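Local atomic coordinates of SusD superfamily protein (Bacteroides vulgatus ATCC 8482, PDB entry 3JQ0), a protein that probably binds nutrients, likely glycans, at the outer membrane of Bacteroides as a member of the SusD family. Residues A[16-30]-A[103-117]. Numbering follows the deposited sequence.
Sequences NTGLHALLREKSYNF and YLGEAYGMRAYLYFH
Met110, a selenomethionine here, sits as a knob among Asn16, Leu19, His20 and Leu23: its SE lies 3.8 Å from the centroid of the His20 ring, only 12° off the ring normal, and the bend at its last torsion carries CE on to Leu19 CD1. Further along, Leu23 CD1 meets Leu114 CD2 at 3.6 Å. Phe30, on the following helix 27-34, enters an aromatic cluster: its ring receives the edge of Tyr113 in a T-shaped pair (planes at 86°) and lies nearly parallel to His117, centroids 4.5 Å apart but slid so that overlap is slight. Cutting Phe30 back to an alanine is likely to open a gap beside Leu114 CD2 and leave the Tyr113 edge and the His117 face without their aromatic partner. At the other end, Asn16 ND2 donates through a bent bond to the syn side of Glu106 OE1 (2.9 Å), while a water links Asn16 OD1 to Tyr103 O.

Second-shell bonds fix the rings: His20 ND1 donates to Asn16 O (2.9 Å) and NE2 accepts from Trp180 N, whereas His117 NE2 donates to Tyr113 OH (3.0 Å) and ND1 pairs with Tyr450. Segments 16-25 and 103-117, on helices 9-25 and 97-122, run nearly parallel (22°), axes 11.4 Å apart at closest; Leu19 and Tyr103 also touch helix 75-91, Tyr113 helix 182-199.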
ATOM      1  N   ASN A  16      -0.343  15.254  18.541  1.00 10.66           N
ATOM      2  CA  ASN A  16       0.363  14.694  17.397  1.00 10.32           C
ATOM      3  C   ASN A  16       0.289  13.165  17.386  1.00 10.00           C
ATOM      4  O   ASN A  16       0.093  12.511  16.349  1.00 10.13           O
ATOM      5  CB  ASN A  16       1.827  15.155  17.390  1.00 10.26           C
ATOM      6  CG  ASN A  16       2.548  14.767  16.131  1.00  9.51           C
ATOM      7  OD1 ASN A  16       2.032  14.972  15.011  1.00 10.73           O
ATOM      8  ND2 ASN A  16       3.770  14.246  16.283  1.00 11.10           N
ATOM      9  N   THR A  17       0.453  12.576  18.576  1.00 10.37           N
ATOM     10  CA  THR A  17       0.365  11.147  18.719  1.00 11.00           C
ATOM     11  C   THR A  17      -1.057  10.692  18.316  1.00 10.72           C
ATOM     12  O   THR A  17      -1.238   9.688  17.611  1.00 11.24           O
ATOM     13  CB  THR A  17       0.749  10.729  20.159  1.00 12.00           C
ATOM     14  OG1 THR A  17       2.098  11.137  20.363  1.00 14.25           O
ATOM     15  CG2 THR A  17       0.615   9.230  20.367  1.00 14.37           C
ATOM     16  N   GLY A  18      -2.064  11.455  18.746  1.00 10.93           N
ATOM     17  CA  GLY A  18      -3.424  11.170  18.373  1.00 10.89           C
ATOM     18  C   GLY A  18      -3.677  11.256  16.867  1.00  9.60           C
ATOM     19  O   GLY A  18      -4.444  10.422  16.320  1.00 10.34           O
ATOM     20  N   LEU A  19      -3.075  12.228  16.188  1.00  9.41           N
ATOM     21  CA  LEU A  19      -3.221  12.329  14.718  1.00  8.93           C
ATOM     22  C   LEU A  19      -2.701  11.057  14.069  1.00  8.00           C
ATOM     23  O   LEU A  19      -3.302  10.502  13.140  1.00  8.86           O
ATOM     24  CB  LEU A  19      -2.469  13.514  14.158  1.00  9.42           C
ATOM     25  CG  LEU A  19      -3.008  14.867  14.580  1.00 10.84           C
ATOM     26  CD1 LEU A  19      -2.129  15.973  13.942  1.00 12.03           C
ATOM     27  CD2 LEU A  19      -4.469  15.045  14.228  1.00 12.54           C
ATOM     28  N   HIS A  20      -1.545  10.609  14.509  1.00  9.11           N
ATOM     29  CA  HIS A  20      -0.943   9.396  13.975  1.00  9.21           C
ATOM     30  C   HIS A  20      -1.794   8.156  14.275  1.00  8.65           C
ATOM     31  O   HIS A  20      -1.924   7.261  13.435  1.00  8.92           O
ATOM     32  CB  HIS A  20       0.510   9.262  14.430  1.00  8.66           C
ATOM     33  CG  HIS A  20       1.453  10.212  13.738  1.00  8.22           C
ATOM     34  ND1 HIS A  20       1.599  11.549  14.072  1.00  8.17           N
ATOM     35  CD2 HIS A  20       2.326   9.983  12.715  1.00  9.04           C
ATOM     36  CE1 HIS A  20       2.540  12.060  13.281  1.00  8.57           C
ATOM     37  NE2 HIS A  20       2.966  11.158  12.415  1.00  9.44           N
ATOM     38  N   ALA A  21      -2.432   8.113  15.439  1.00  9.22           N
ATOM     39  CA  ALA A  21      -3.361   7.032  15.764  1.00  8.84           C
ATOM     40  C   ALA A  21      -4.589   7.078  14.880  1.00  8.35           C
ATOM     41  O   ALA A  21      -5.078   6.029  14.427  1.00  7.83           O
ATOM     42  CB  ALA A  21      -3.739   7.077  17.268  1.00 10.03           C
ATOM     43  N   LEU A  22      -5.099   8.275  14.548  1.00  8.69           N
ATOM     44  CA  LEU A  22      -6.195   8.382  13.598  1.00  8.83           C
ATOM     45  C   LEU A  22      -5.820   7.859  12.224  1.00  8.74           C
ATOM     46  O   LEU A  22      -6.600   7.160  11.568  1.00  9.06           O
ATOM     47  CB  LEU A  22      -6.699   9.804  13.503  1.00  9.24           C
ATOM     48  CG  LEU A  22      -7.424  10.391  14.728  1.00 10.55           C
ATOM     49  CD1 LEU A  22      -7.668  11.890  14.525  1.00 13.33           C
ATOM     50  CD2 LEU A  22      -8.748   9.624  14.999  1.00 12.59           C
ATOM     51  N   LEU A  23      -4.612   8.159  11.795  1.00  9.10           N
ATOM     52  CA  LEU A  23      -4.149   7.669  10.502  1.00  9.55           C
ATOM     53  C   LEU A  23      -4.067   6.141  10.530  1.00  8.63           C
ATOM     54  O   LEU A  23      -4.455   5.471   9.584  1.00  9.28           O
ATOM     55  CB  LEU A  23      -2.796   8.264  10.192  1.00 11.53           C
ATOM     56  CG  LEU A  23      -2.358   8.383   8.821  1.00 14.40           C
ATOM     57  CD1 LEU A  23      -3.310   9.297   8.093  1.00 16.40           C
ATOM     58  CD2 LEU A  23      -0.960   9.035   8.826  1.00 18.21           C
ATOM     59  N   ARG A  24      -3.557   5.590  11.641  1.00  7.83           N
ATOM     60  CA  ARG A  24      -3.453   4.160  11.781  1.00  7.80           C
ATOM     61  C   ARG A  24      -4.812   3.443  11.644  1.00  7.25           C
ATOM     62  O   ARG A  24      -4.936   2.368  11.040  1.00  8.06           O
ATOM     63  CB  ARG A  24      -2.827   3.798  13.132  1.00  7.54           C
ATOM     64  CG  ARG A  24      -2.901   2.335  13.481  1.00  7.75           C
ATOM     65  CD  ARG A  24      -2.072   2.003  14.693  1.00  8.25           C
ATOM     66  NE  ARG A  24      -2.632   2.612  15.893  1.00  7.86           N
ATOM     67  CZ  ARG A  24      -1.959   2.823  17.002  1.00  9.61           C
ATOM     68  NH1 ARG A  24      -0.721   2.410  17.177  1.00 11.77           N
ATOM     69  NH2 ARG A  24      -2.586   3.425  18.009  1.00 11.54           N
ATOM     70  N   GLU A  25      -5.865   4.074  12.153  1.00  7.16           N
ATOM     71  CA  GLU A  25      -7.188   3.468  12.006  1.00  7.29           C
ATOM     72  C   GLU A  25      -7.599   3.311  10.567  1.00  7.63           C
ATOM     73  O   GLU A  25      -8.444   2.451  10.268  1.00  9.23           O
ATOM     74  CB  GLU A  25      -8.259   4.298  12.705  1.00  8.43           C
ATOM     75  CG  GLU A  25      -8.091   4.438  14.204  1.00  8.56           C
ATOM     76  CD  GLU A  25      -9.266   5.108  14.819  1.00  8.77           C
ATOM     77  OE1 GLU A  25      -9.604   6.267  14.431  1.00 10.70           O
ATOM     78  OE2 GLU A  25      -9.958   4.492  15.655  1.00 11.18           O
ATOM     79  N   LYS A  26      -7.051   4.112   9.663  1.00  7.91           N
ATOM     80  CA  LYS A  26      -7.357   4.056   8.234  1.00  8.22           C
ATOM     81  C   LYS A  26      -6.454   3.135   7.421  1.00  7.87           C
ATOM     82  O   LYS A  26      -6.607   3.067   6.216  1.00  8.61           O
ATOM     83  CB  LYS A  26      -7.353   5.457   7.626  1.00 10.61           C
ATOM     84  CG  LYS A  26      -8.758   6.139   7.812  1.00 15.08           C
ATOM     85  CD  LYS A  26      -9.465   5.909   9.083  1.00 15.46           C
ATOM     86  CE  LYS A  26     -10.870   6.409   9.154  1.00 22.29           C
ATOM     87  NZ  LYS A  26     -11.385   6.444  10.538  1.00 20.68           N
ATOM     88  N   SER A  27      -5.573   2.413   8.093  1.00  7.94           N
ATOM     89  CA  SER A  27      -4.656   1.458   7.421  1.00  8.58           C
ATOM     90  C   SER A  27      -5.397   0.547   6.476  1.00  7.72           C
ATOM     91  O   SER A  27      -4.982   0.357   5.324  1.00  7.66           O
ATOM     92  CB  SER A  27      -4.041   0.517   8.529  1.00 11.22           C
ATOM     93  OG  SER A  27      -3.159   1.090   9.376  1.00 12.14           O
ATOM     94  N   TYR A  28      -6.450  -0.079   6.993  1.00  7.32           N
ATOM     95  CA  TYR A  28      -7.234  -0.993   6.198  1.00  7.53           C
ATOM     96  C   TYR A  28      -7.823  -0.287   4.966  1.00  6.83           C
ATOM     97  O   TYR A  28      -7.740  -0.793   3.842  1.00  7.18           O
ATOM     98  CB  TYR A  28      -8.316  -1.635   7.070  1.00  8.28           C
ATOM     99  CG  TYR A  28      -9.220  -2.581   6.324  1.00  7.86           C
ATOM    100  CD1 TYR A  28      -8.727  -3.579   5.543  1.00  7.89           C
ATOM    101  CD2 TYR A  28     -10.596  -2.475   6.464  1.00  9.33           C
ATOM    102  CE1 TYR A  28      -9.578  -4.470   4.885  1.00 10.00           C
ATOM    103  CE2 TYR A  28     -11.452  -3.324   5.845  1.00 10.34           C
ATOM    104  CZ  TYR A  28     -10.938  -4.336   5.025  1.00  9.36           C
ATOM    105  OH  TYR A  28     -11.798  -5.212   4.391  1.00 12.61           O
ATOM    106  N   ASN A  29      -8.431   0.892   5.178  1.00  7.21           N
ATOM    107  CA  ASN A  29      -8.942   1.645   4.033  1.00  7.07           C
ATOM    108  C   ASN A  29      -7.865   1.989   3.027  1.00  7.20           C
ATOM    109  O   ASN A  29      -8.136   1.953   1.821  1.00  7.29           O
ATOM    110  CB  ASN A  29      -9.660   2.896   4.484  1.00  7.75           C
ATOM    111  CG  ASN A  29     -11.041   2.655   5.018  1.00  8.61           C
ATOM    112  OD1 ASN A  29     -11.584   1.571   4.913  1.00 10.84           O
ATOM    113  ND2 ASN A  29     -11.632   3.714   5.580  1.00 10.16           N
ATOM    114  N   PHE A  30      -6.648   2.298   3.449  1.00  6.99           N
ATOM    115  CA  PHE A  30      -5.579   2.582   2.480  1.00  7.23           C
ATOM    116  C   PHE A  30      -5.304   1.355   1.641  1.00  6.78           C
ATOM    117  O   PHE A  30      -5.061   1.464   0.438  1.00  7.31           O
ATOM    118  CB  PHE A  30      -4.290   3.067   3.179  1.00  7.91           C
ATOM    119  CG  PHE A  30      -4.452   4.318   4.004  1.00  8.78           C
ATOM    120  CD1 PHE A  30      -5.362   5.339   3.659  1.00 10.06           C
ATOM    121  CD2 PHE A  30      -3.686   4.511   5.146  1.00  9.59           C
ATOM    122  CE1 PHE A  30      -5.505   6.470   4.453  1.00 11.75           C
ATOM    123  CE2 PHE A  30      -3.830   5.649   5.933  1.00 10.52           C
ATOM    124  CZ  PHE A  30      -4.759   6.613   5.598  1.00 12.64           C
ATOM    125  N   TYR A 103       6.534  19.471  13.875  1.00 11.56           N
ATOM    126  CA  TYR A 103       5.100  19.197  13.916  1.00 10.92           C
ATOM    127  C   TYR A 103       4.394  19.740  12.671  1.00 10.22           C
ATOM    128  O   TYR A 103       3.511  19.066  12.136  1.00 10.57           O
ATOM    129  CB  TYR A 103       4.433  19.789  15.137  1.00 11.35           C
ATOM    130  CG  TYR A 103       4.708  19.147  16.476  1.00 12.07           C
ATOM    131  CD1 TYR A 103       4.749  17.782  16.643  1.00 11.68           C
ATOM    132  CD2 TYR A 103       4.886  19.930  17.598  1.00 13.38           C
ATOM    133  CE1 TYR A 103       4.947  17.227  17.851  1.00 13.02           C
ATOM    134  CE2 TYR A 103       5.127  19.379  18.801  1.00 13.36           C
ATOM    135  CZ  TYR A 103       5.153  18.029  18.955  1.00 13.14           C
ATOM    136  OH  TYR A 103       5.333  17.422  20.195  1.00 14.86           O
ATOM    137  N   LEU A 104       4.756  20.927  12.197  1.00 10.60           N
ATOM    138  CA  LEU A 104       4.139  21.483  11.010  1.00 10.72           C
ATOM    139  C   LEU A 104       4.510  20.630   9.793  1.00 10.05           C
ATOM    140  O   LEU A 104       3.639  20.378   8.945  1.00 10.19           O
ATOM    141  CB  LEU A 104       4.532  22.947  10.828  1.00 11.47           C
ATOM    142  CG  LEU A 104       3.928  23.916  11.839  1.00 13.97           C
ATOM    143  CD1 LEU A 104       4.500  25.342  11.710  1.00 15.16           C
ATOM    144  CD2 LEU A 104       2.426  23.935  11.734  1.00 14.14           C
ATOM    145  N   GLY A 105       5.764  20.173   9.715  1.00  9.75           N
ATOM    146  CA  GLY A 105       6.150  19.307   8.600  1.00  8.95           C
ATOM    147  C   GLY A 105       5.263  18.077   8.580  1.00  8.72           C
ATOM    148  O   GLY A 105       4.732  17.669   7.521  1.00  8.66           O
ATOM    149  N   GLU A 106       5.027  17.504   9.756  1.00  8.30           N
ATOM    150  CA  GLU A 106       4.177  16.334   9.847  1.00  7.90           C
ATOM    151  C   GLU A 106       2.719  16.609   9.514  1.00  8.59           C
ATOM    152  O   GLU A 106       2.081  15.799   8.793  1.00  8.87           O
ATOM    153  CB  GLU A 106       4.294  15.690  11.217  1.00  8.40           C
ATOM    154  CG  GLU A 106       5.678  15.200  11.575  1.00  8.92           C
ATOM    155  CD  GLU A 106       5.692  14.437  12.866  1.00  9.06           C
ATOM    156  OE1 GLU A 106       5.206  14.970  13.857  1.00 10.31           O
ATOM    157  OE2 GLU A 106       6.240  13.284  12.936  1.00  9.57           O
ATOM    158  N   ALA A 107       2.168  17.706  10.036  1.00  8.65           N
ATOM    159  CA  ALA A 107       0.759  17.983   9.873  1.00  8.70           C
ATOM    160  C   ALA A 107       0.412  18.339   8.418  1.00  8.56           C
ATOM    161  O   ALA A 107      -0.545  17.803   7.841  1.00  8.68           O
ATOM    162  CB  ALA A 107       0.309  19.070  10.846  1.00  9.69           C
ATOM    163  N   TYR A 108       1.203  19.234   7.824  1.00  8.75           N
ATOM    164  CA  TYR A 108       0.988  19.555   6.398  1.00  9.06           C
ATOM    165  C   TYR A 108       1.165  18.281   5.541  1.00  8.40           C
ATOM    166  O   TYR A 108       0.423  18.084   4.567  1.00  8.45           O
ATOM    167  CB  TYR A 108       1.933  20.663   5.967  1.00  9.28           C
ATOM    168  CG  TYR A 108       1.535  22.058   6.380  1.00  9.69           C
ATOM    169  CD1 TYR A 108       0.368  22.617   5.933  1.00 10.33           C
ATOM    170  CD2 TYR A 108       2.344  22.811   7.229  1.00 10.43           C
ATOM    171  CE1 TYR A 108      -0.005  23.916   6.278  1.00 11.84           C
ATOM    172  CE2 TYR A 108       1.988  24.118   7.585  1.00 12.68           C
ATOM    173  CZ  TYR A 108       0.820  24.644   7.111  1.00 13.64           C
ATOM    174  OH  TYR A 108       0.468  25.942   7.452  1.00 15.66           O
ATOM    175  N   GLY A 109       2.157  17.452   5.861  1.00  8.61           N
ATOM    176  CA  GLY A 109       2.406  16.237   5.074  1.00  8.48           C
ATOM    177  C   GLY A 109       1.231  15.269   5.174  1.00  7.54           C
ATOM    178  O   GLY A 109       0.772  14.736   4.154  1.00  7.80           O
HETATM  179  N   MSE A 110       0.743  15.038   6.408  1.00  7.85           N
HETATM  180  CA  MSE A 110      -0.401  14.139   6.588  0.67  8.03           C
HETATM  181  C   MSE A 110      -1.648  14.669   5.900  1.00  8.11           C
HETATM  182  O   MSE A 110      -2.443  13.872   5.345  1.00  7.83           O
HETATM  183  CB  MSE A 110      -0.669  13.871   8.056  0.67  9.05           C
HETATM  184  CG  MSE A 110       0.380  13.013   8.772  0.67  7.97           C
HETATM  185 SE   MSE A 110      -0.108  12.556  10.588  0.67 11.47          SE
HETATM  186  CE  MSE A 110       0.222  14.298  11.395  0.67 10.32           C
ATOM    187  N   ARG A 111      -1.856  15.986   5.918  1.00  8.18           N
ATOM    188  CA  ARG A 111      -3.023  16.528   5.239  1.00  8.60           C
ATOM    189  C   ARG A 111      -2.965  16.246   3.731  1.00  7.54           C
ATOM    190  O   ARG A 111      -3.928  15.768   3.116  1.00  7.89           O
ATOM    191  CB  ARG A 111      -3.196  18.035   5.514  1.00  8.20           C
ATOM    192  CG  ARG A 111      -4.470  18.594   4.907  1.00  9.26           C
ATOM    193  CD  ARG A 111      -4.877  19.918   5.464  1.00  9.28           C
ATOM    194  NE  ARG A 111      -4.024  20.984   4.994  1.00  9.36           N
ATOM    195  CZ  ARG A 111      -4.144  22.246   5.403  1.00  9.65           C
ATOM    196  NH1 ARG A 111      -4.967  22.540   6.366  1.00 11.92           N
ATOM    197  NH2 ARG A 111      -3.403  23.165   4.864  1.00 11.58           N
ATOM    198  N   ALA A 112      -1.810  16.512   3.132  1.00  7.89           N
ATOM    199  CA  ALA A 112      -1.599  16.245   1.703  1.00  7.42           C
ATOM    200  C   ALA A 112      -1.790  14.752   1.410  1.00  6.98           C
ATOM    201  O   ALA A 112      -2.365  14.389   0.388  1.00  7.46           O
ATOM    202  CB  ALA A 112      -0.210  16.708   1.297  1.00  8.31           C
ATOM    203  N   TYR A 113      -1.283  13.896   2.297  1.00  6.86           N
ATOM    204  CA  TYR A 113      -1.371  12.452   2.112  1.00  7.07           C
ATOM    205  C   TYR A 113      -2.820  11.981   2.017  1.00  7.23           C
ATOM    206  O   TYR A 113      -3.214  11.213   1.138  1.00  7.26           O
ATOM    207  CB  TYR A 113      -0.638  11.781   3.297  1.00  7.41           C
ATOM    208  CG  TYR A 113      -0.673  10.284   3.229  1.00  8.12           C
ATOM    209  CD1 TYR A 113       0.158   9.559   2.365  1.00  7.89           C
ATOM    210  CD2 TYR A 113      -1.573   9.563   4.006  1.00  8.54           C
ATOM    211  CE1 TYR A 113       0.068   8.151   2.281  1.00  8.89           C
ATOM    212  CE2 TYR A 113      -1.628   8.188   3.947  1.00  9.96           C
ATOM    213  CZ  TYR A 113      -0.862   7.499   3.078  1.00  9.35           C
ATOM    214  OH  TYR A 113      -1.003   6.121   2.951  1.00 11.54           O
ATOM    215  N   LEU A 114      -3.660  12.468   2.922  1.00  6.86           N
ATOM    216  CA  LEU A 114      -5.060  12.103   2.912  1.00  7.54           C
ATOM    217  C   LEU A 114      -5.765  12.660   1.674  1.00  6.68           C
ATOM    218  O   LEU A 114      -6.520  11.939   1.021  1.00  7.67           O
ATOM    219  CB  LEU A 114      -5.760  12.537   4.206  1.00  7.30           C
ATOM    220  CG  LEU A 114      -5.283  11.856   5.471  1.00  8.05           C
ATOM    221  CD1 LEU A 114      -5.938  12.456   6.704  1.00 10.81           C
ATOM    222  CD2 LEU A 114      -5.549  10.331   5.433  1.00 10.53           C
ATOM    223  N   TYR A 115      -5.523  13.921   1.354  1.00  7.18           N
ATOM    224  CA  TYR A 115      -6.116  14.478   0.171  1.00  7.74           C
ATOM    225  C   TYR A 115      -5.690  13.762  -1.102  1.00  7.22           C
ATOM    226  O   TYR A 115      -6.472  13.710  -2.075  1.00  7.32           O
ATOM    227  CB  TYR A 115      -5.906  15.991   0.043  1.00  7.96           C
ATOM    228  CG  TYR A 115      -6.941  16.784   0.848  1.00  8.32           C
ATOM    229  CD1 TYR A 115      -8.246  16.849   0.442  1.00  8.87           C
ATOM    230  CD2 TYR A 115      -6.598  17.415   2.035  1.00  8.52           C
ATOM    231  CE1 TYR A 115      -9.205  17.529   1.184  1.00  9.49           C
ATOM    232  CE2 TYR A 115      -7.515  18.143   2.758  1.00  9.68           C
ATOM    233  CZ  TYR A 115      -8.819  18.201   2.340  1.00  9.75           C
ATOM    234  OH  TYR A 115      -9.818  18.863   3.054  1.00 10.65           O
ATOM    235  N   PHE A 116      -4.476  13.187  -1.136  1.00  6.94           N
ATOM    236  CA  PHE A 116      -4.010  12.456  -2.325  1.00  7.41           C
ATOM    237  C   PHE A 116      -4.721  11.097  -2.465  1.00  6.60           C
ATOM    238  O   PHE A 116      -5.030  10.682  -3.583  1.00  7.04           O
ATOM    239  CB  PHE A 116      -2.495  12.351  -2.299  1.00  6.92           C
ATOM    240  CG  PHE A 116      -1.887  11.742  -3.538  1.00  7.37           C
ATOM    241  CD1 PHE A 116      -2.182  12.221  -4.807  1.00  7.33           C
ATOM    242  CD2 PHE A 116      -0.988  10.692  -3.428  1.00  7.26           C
ATOM    243  CE1 PHE A 116      -1.615  11.680  -5.926  1.00  8.41           C
ATOM    244  CE2 PHE A 116      -0.420  10.142  -4.566  1.00  8.46           C
ATOM    245  CZ  PHE A 116      -0.719  10.649  -5.824  1.00  8.41           C
ATOM    246  N   HIS A 117      -5.042  10.414  -1.358  1.00  6.81           N
ATOM    247  CA  HIS A 117      -5.966   9.273  -1.431  1.00  6.86           C
ATOM    248  C   HIS A 117      -7.319   9.706  -1.960  1.00  6.35           C
ATOM    249  O   HIS A 117      -7.939   9.057  -2.796  1.00  7.12           O
ATOM    250  CB  HIS A 117      -6.134   8.600  -0.082  1.00  6.89           C
ATOM    251  CG  HIS A 117      -5.039   7.657   0.291  1.00  7.46           C
ATOM    252  ND1 HIS A 117      -4.809   6.460  -0.339  1.00  7.45           N
ATOM    253  CD2 HIS A 117      -4.166   7.725   1.328  1.00  8.94           C
ATOM    254  CE1 HIS A 117      -3.808   5.854   0.264  1.00  9.32           C
ATOM    255  NE2 HIS A 117      -3.382   6.605   1.273  1.00  8.73           N
TER
HETATM  256  O   HOH W   1       1.586  17.418  13.704  1.00 12.33           O